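Local structure of LAO/AO transport system kinase (Escherichia coli, 2P67) at residues V200-D205 against C240-K245; L85-I90 against V151-T156. The protein is a LAO/AO transport system kinase of the MeaB family, a P-loop protein related to the G proteins. All blocks are in the same frame, centred on the assembly; numbering follows the deposited sequence.

Contact 1 (V200-D205 against C240-K245)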
# COMPACT_ATOMS: atom_id res chain seq x y z
N VAL A 200 -22.32 0.88 -2.44
CA VAL A 200 -23.70 1.04 -2.87
C VAL A 200 -23.87 0.41 -4.26
O VAL A 200 -23.08 0.68 -5.16
CB VAL A 200 -24.14 2.53 -2.90
CG1 VAL A 200 -25.53 2.65 -3.56
CG2 VAL A 200 -24.16 3.16 -1.47
N ILE A 201 -24.90 -0.43 -4.42
CA ILE A 201 -25.20 -1.02 -5.72
C ILE A 201 -26.43 -0.28 -6.24
O ILE A 201 -27.53 -0.43 -5.70
CB ILE A 201 -25.49 -2.56 -5.64
CG1 ILE A 201 -24.47 -3.31 -4.74
CG2 ILE A 201 -25.59 -3.18 -7.06
CD1 ILE A 201 -23.00 -3.38 -5.26
N ASN A 202 -26.23 0.55 -7.26
CA ASN A 202 -27.34 1.36 -7.81
C ASN A 202 -28.10 0.53 -8.86
O ASN A 202 -27.64 -0.54 -9.27
CB ASN A 202 -26.80 2.68 -8.40
CG ASN A 202 -27.87 3.77 -8.60
OD1 ASN A 202 -29.01 3.70 -8.09
ND2 ASN A 202 -27.49 4.81 -9.36
N LYS A 203 -29.28 1.00 -9.24
CA LYS A 203 -30.12 0.39 -10.30
C LYS A 203 -30.75 -0.91 -9.83
O LYS A 203 -30.93 -1.86 -10.61
CB LYS A 203 -29.35 0.20 -11.61
CG LYS A 203 -28.76 1.50 -12.17
CD LYS A 203 -27.99 1.29 -13.46
CE LYS A 203 -27.40 2.62 -13.93
NZ LYS A 203 -26.40 2.45 -15.02
N ASP A 204 -31.09 -0.94 -8.54
CA ASP A 204 -31.95 -1.98 -7.98
C ASP A 204 -33.39 -1.66 -8.37
O ASP A 204 -34.20 -1.23 -7.55
CB ASP A 204 -31.81 -2.06 -6.45
CG ASP A 204 -32.42 -3.35 -5.88
OD1 ASP A 204 -32.85 -4.19 -6.69
OD2 ASP A 204 -32.46 -3.52 -4.64
N ASP A 205 -33.68 -1.86 -9.65
CA ASP A 205 -34.98 -1.51 -10.23
C ASP A 205 -35.28 -2.42 -11.42
O ASP A 205 -34.38 -3.10 -11.93
CB ASP A 205 -35.01 -0.02 -10.64
CG ASP A 205 -33.93 0.34 -11.65
OD1 ASP A 205 -33.73 -0.41 -12.63
OD2 ASP A 205 -33.27 1.40 -11.48
N CYS A 240 -29.82 0.63 -3.91
CA CYS A 240 -30.77 1.72 -4.13
C CYS A 240 -31.24 1.75 -5.57
O CYS A 240 -30.67 1.08 -6.42
CB CYS A 240 -30.18 3.08 -3.72
SG CYS A 240 -28.75 3.64 -4.68
N SER A 241 -32.31 2.50 -5.82
CA SER A 241 -32.65 2.91 -7.18
C SER A 241 -32.74 4.42 -7.17
O SER A 241 -33.73 4.96 -6.69
CB SER A 241 -33.99 2.32 -7.63
OG SER A 241 -34.21 2.66 -9.00
N ALA A 242 -31.70 5.09 -7.68
CA ALA A 242 -31.71 6.55 -7.73
C ALA A 242 -32.94 7.03 -8.51
O ALA A 242 -33.69 7.87 -8.03
CB ALA A 242 -30.44 7.08 -8.37
N LEU A 243 -33.16 6.45 -9.69
CA LEU A 243 -34.24 6.91 -10.58
C LEU A 243 -35.66 6.63 -10.09
O LEU A 243 -36.61 7.26 -10.57
CB LEU A 243 -34.01 6.45 -12.02
CG LEU A 243 -32.94 7.21 -12.83
CD1 LEU A 243 -33.03 6.88 -14.31
CD2 LEU A 243 -33.00 8.75 -12.63
N GLU A 244 -35.81 5.73 -9.12
CA GLU A 244 -37.10 5.48 -8.46
C GLU A 244 -37.19 6.12 -7.08
O GLU A 244 -38.22 6.01 -6.41
CB GLU A 244 -37.38 3.98 -8.34
CG GLU A 244 -37.42 3.25 -9.67
CD GLU A 244 -38.25 1.97 -9.62
OE1 GLU A 244 -38.83 1.67 -8.55
OE2 GLU A 244 -38.31 1.26 -10.65
N LYS A 245 -36.11 6.77 -6.65
CA LYS A 245 -36.04 7.37 -5.31
C LYS A 245 -36.34 6.37 -4.18
O LYS A 245 -37.17 6.63 -3.31
CB LYS A 245 -36.91 8.64 -5.22
CG LYS A 245 -36.21 9.91 -5.69
CD LYS A 245 -35.97 9.93 -7.19
CE LYS A 245 -34.76 10.80 -7.54
NZ LYS A 245 -34.25 10.52 -8.90
O HOH W 1 -31.41 3.80 -10.63

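Contact 2 (L85-I90 against V151-T156)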
# COMPACT_ATOMS: atom_id res chain seq x y z
N LEU A 85 -29.97 21.18 4.29
CA LEU A 85 -28.51 21.33 4.28
C LEU A 85 -28.01 21.99 2.99
O LEU A 85 -28.68 21.95 1.95
CB LEU A 85 -27.81 19.96 4.48
CG LEU A 85 -28.11 19.19 5.78
CD1 LEU A 85 -27.66 17.73 5.67
CD2 LEU A 85 -27.48 19.88 6.99
N LYS A 86 -26.84 22.60 3.07
CA LYS A 86 -26.15 23.19 1.94
C LYS A 86 -25.07 22.19 1.51
O LYS A 86 -24.24 21.79 2.34
CB LYS A 86 -25.52 24.54 2.33
CG LYS A 86 -26.56 25.62 2.71
CD LYS A 86 -25.90 26.85 3.35
CE LYS A 86 -25.49 26.59 4.82
NZ LYS A 86 -24.82 27.76 5.47
N VAL A 87 -25.11 21.77 0.24
CA VAL A 87 -24.17 20.77 -0.27
C VAL A 87 -23.40 21.25 -1.50
O VAL A 87 -23.98 21.79 -2.45
CB VAL A 87 -24.86 19.38 -0.53
CG1 VAL A 87 -25.93 19.48 -1.60
CG2 VAL A 87 -23.84 18.30 -0.89
N ALA A 88 -22.08 21.06 -1.46
CA ALA A 88 -21.18 21.41 -2.56
C ALA A 88 -20.67 20.10 -3.15
O ALA A 88 -20.44 19.12 -2.41
CB ALA A 88 -20.01 22.24 -2.05
N VAL A 89 -20.51 20.09 -4.47
CA VAL A 89 -19.98 18.92 -5.19
C VAL A 89 -18.73 19.34 -5.98
O VAL A 89 -18.79 20.27 -6.81
CB VAL A 89 -21.05 18.31 -6.13
CG1 VAL A 89 -20.47 17.10 -6.89
CG2 VAL A 89 -22.24 17.84 -5.32
N ILE A 90 -17.62 18.67 -5.69
CA ILE A 90 -16.36 18.88 -6.40
C ILE A 90 -16.18 17.67 -7.31
O ILE A 90 -15.94 16.56 -6.84
CB ILE A 90 -15.18 19.04 -5.42
CG1 ILE A 90 -15.48 20.14 -4.38
CG2 ILE A 90 -13.87 19.22 -6.17
CD1 ILE A 90 -15.78 21.52 -4.98
N VAL A 151 -22.16 19.91 3.84
CA VAL A 151 -21.62 18.68 3.27
C VAL A 151 -20.88 19.07 2.00
O VAL A 151 -21.43 19.81 1.16
CB VAL A 151 -22.74 17.69 2.89
CG1 VAL A 151 -22.15 16.40 2.24
CG2 VAL A 151 -23.59 17.34 4.11
N VAL A 152 -19.64 18.61 1.87
CA VAL A 152 -18.90 18.71 0.61
C VAL A 152 -18.63 17.31 0.09
O VAL A 152 -18.08 16.47 0.82
CB VAL A 152 -17.52 19.41 0.77
CG1 VAL A 152 -16.91 19.69 -0.61
CG2 VAL A 152 -17.66 20.70 1.55
N ILE A 153 -18.99 17.08 -1.17
CA ILE A 153 -18.82 15.78 -1.82
C ILE A 153 -17.77 15.90 -2.91
O ILE A 153 -17.93 16.72 -3.83
CB ILE A 153 -20.13 15.30 -2.46
CG1 ILE A 153 -21.24 15.20 -1.40
CG2 ILE A 153 -19.94 13.93 -3.14
CD1 ILE A 153 -22.60 14.83 -1.97
N VAL A 154 -16.70 15.12 -2.80
CA VAL A 154 -15.74 15.04 -3.88
C VAL A 154 -16.03 13.75 -4.65
O VAL A 154 -16.16 12.67 -4.06
CB VAL A 154 -14.27 15.19 -3.38
CG1 VAL A 154 -13.84 14.04 -2.44
CG2 VAL A 154 -13.30 15.35 -4.57
N GLU A 155 -16.18 13.87 -5.96
CA GLU A 155 -16.57 12.68 -6.70
C GLU A 155 -15.73 12.46 -7.95
O GLU A 155 -15.29 13.41 -8.57
CB GLU A 155 -18.07 12.69 -7.01
CG GLU A 155 -18.52 13.84 -7.87
CD GLU A 155 -18.58 13.47 -9.34
OE1 GLU A 155 -19.12 14.28 -10.12
OE2 GLU A 155 -18.12 12.38 -9.71
N THR A 156 -15.48 11.20 -8.28
CA THR A 156 -14.78 10.89 -9.51
C THR A 156 -15.08 9.45 -9.91
O THR A 156 -15.72 8.72 -9.16
CB THR A 156 -13.24 11.18 -9.41
OG1 THR A 156 -12.65 11.23 -10.73
CG2 THR A 156 -12.53 10.13 -8.54

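Contact 1 (V200-D205 against C240-K245)
Asn202, Lys203, Asp204 and Asp205 spell the NKxD (G4) signature of G proteins, and Asn202 and Asp205 meet Ala242 and Ser241, which fit the SA (G5) motif. Asn202 swings CG away from its own backbone N (chi1 -162°), and this carries OD1 across to Ala242 N at 3.1 Å. The N-H runs fairly straight to the oxygen (160°) and lies in the carbonyl plane of the amide. The same OD1 takes a weak bond from Lys203 N and stands 3.4 Å from Cys240 SG, while ND2 bonds weakly to Thr71 OG1 of helix 69-82. In G proteins these two motifs line the base side of the nucleotide pocket, and the pairing here is consistent with that role. Lys203 NZ bonds to Gly66 O within the likely P-loop. Two backbone bonds tie the segments together near the C-terminal ends of the two strands, from Cys240 N to Ile201 O (3.1 Å) and from Asp204 N to Cys240 O (3.0 Å). Farther along, Ser241 OG donates to Asp205 OD2 at 2.9 Å, using the anti lone pair of that oxygen. A water 3.2 Å from Asp205 OD2 donates to it, also donates weakly to Asn202 OD1 and accepts weakly from Leu243 N. Cys240 SG also rests against Val200 CG1 at 3.6 Å, and Ile251 of helix 248-264 touches both residues.

Contact 2 (L85-I90 against V151-T156)
Five backbone hydrogen bonds join Lys86, Ala88 and Ile90 to Val151, Ile153 and Glu155. Ile90 N to Ile153 O is the shortest, at 2.7 Å. Ile153 N reaches Ala88 O and Glu155 N reaches Ile90 O, whereas Val151 N to Lys86 O, where strand 87-90 has yet to begin, is longer at 3.2 Å. Each of Ala88 and Ile90 thus gives its N-H to one residue of the partner strand and its C=O to the residue two further on. CA-H...O contacts fill in between, such as Val89 CA to Ile153 O at 3.3 Å. The directions of strands 87-90 and 151-156 differ by 20°.

Side chains alternate between the two faces. Val87, Val89, Val151 and Ile153 share one, where Ile153 packs on Phe76 and Val87 on Leu80 of helix 69-82, which lies over this side. Val89 CG1, held anti to its own N (chi1 179°), meets Glu155 CG at 3.9 Å, the two chains passing at a slant. The other face, with Ala88, Ile90 and Val152, packs on Cys144 of helix 133-146. Leu85 CD1 touches Val151 CG2 more loosely, at 4.4 Å.

Glu155 forms a salt bridge with Lys69 through OE2. Its place near the C-terminal end of a central parallel strand, beside the likely Walker A lysine, resembles the Walker B (G3) position of P-loop folds.

Contact 2 precedes contact 1 along the chain, and both belong to one parallel seven-stranded sheet. Contact 2 joins strands 87-92 and 151-157, next to one outer strand, 119-124. Contact 1 lies at the C-terminal ends of strands 198-201 and 236-239, the last pair on the opposite side. Strands 57-63 and 172-177 separate the two pairs; the contact centres are 20 Å apart and the nearest atoms about 12 Å. Helix 69-82, which follows the likely P-loop, touches side chains of both contacts. The G4 and G5 sequences and the glutamate at the Walker B-like position thus converge on the likely P-loop, as expected for a G-protein-like fold.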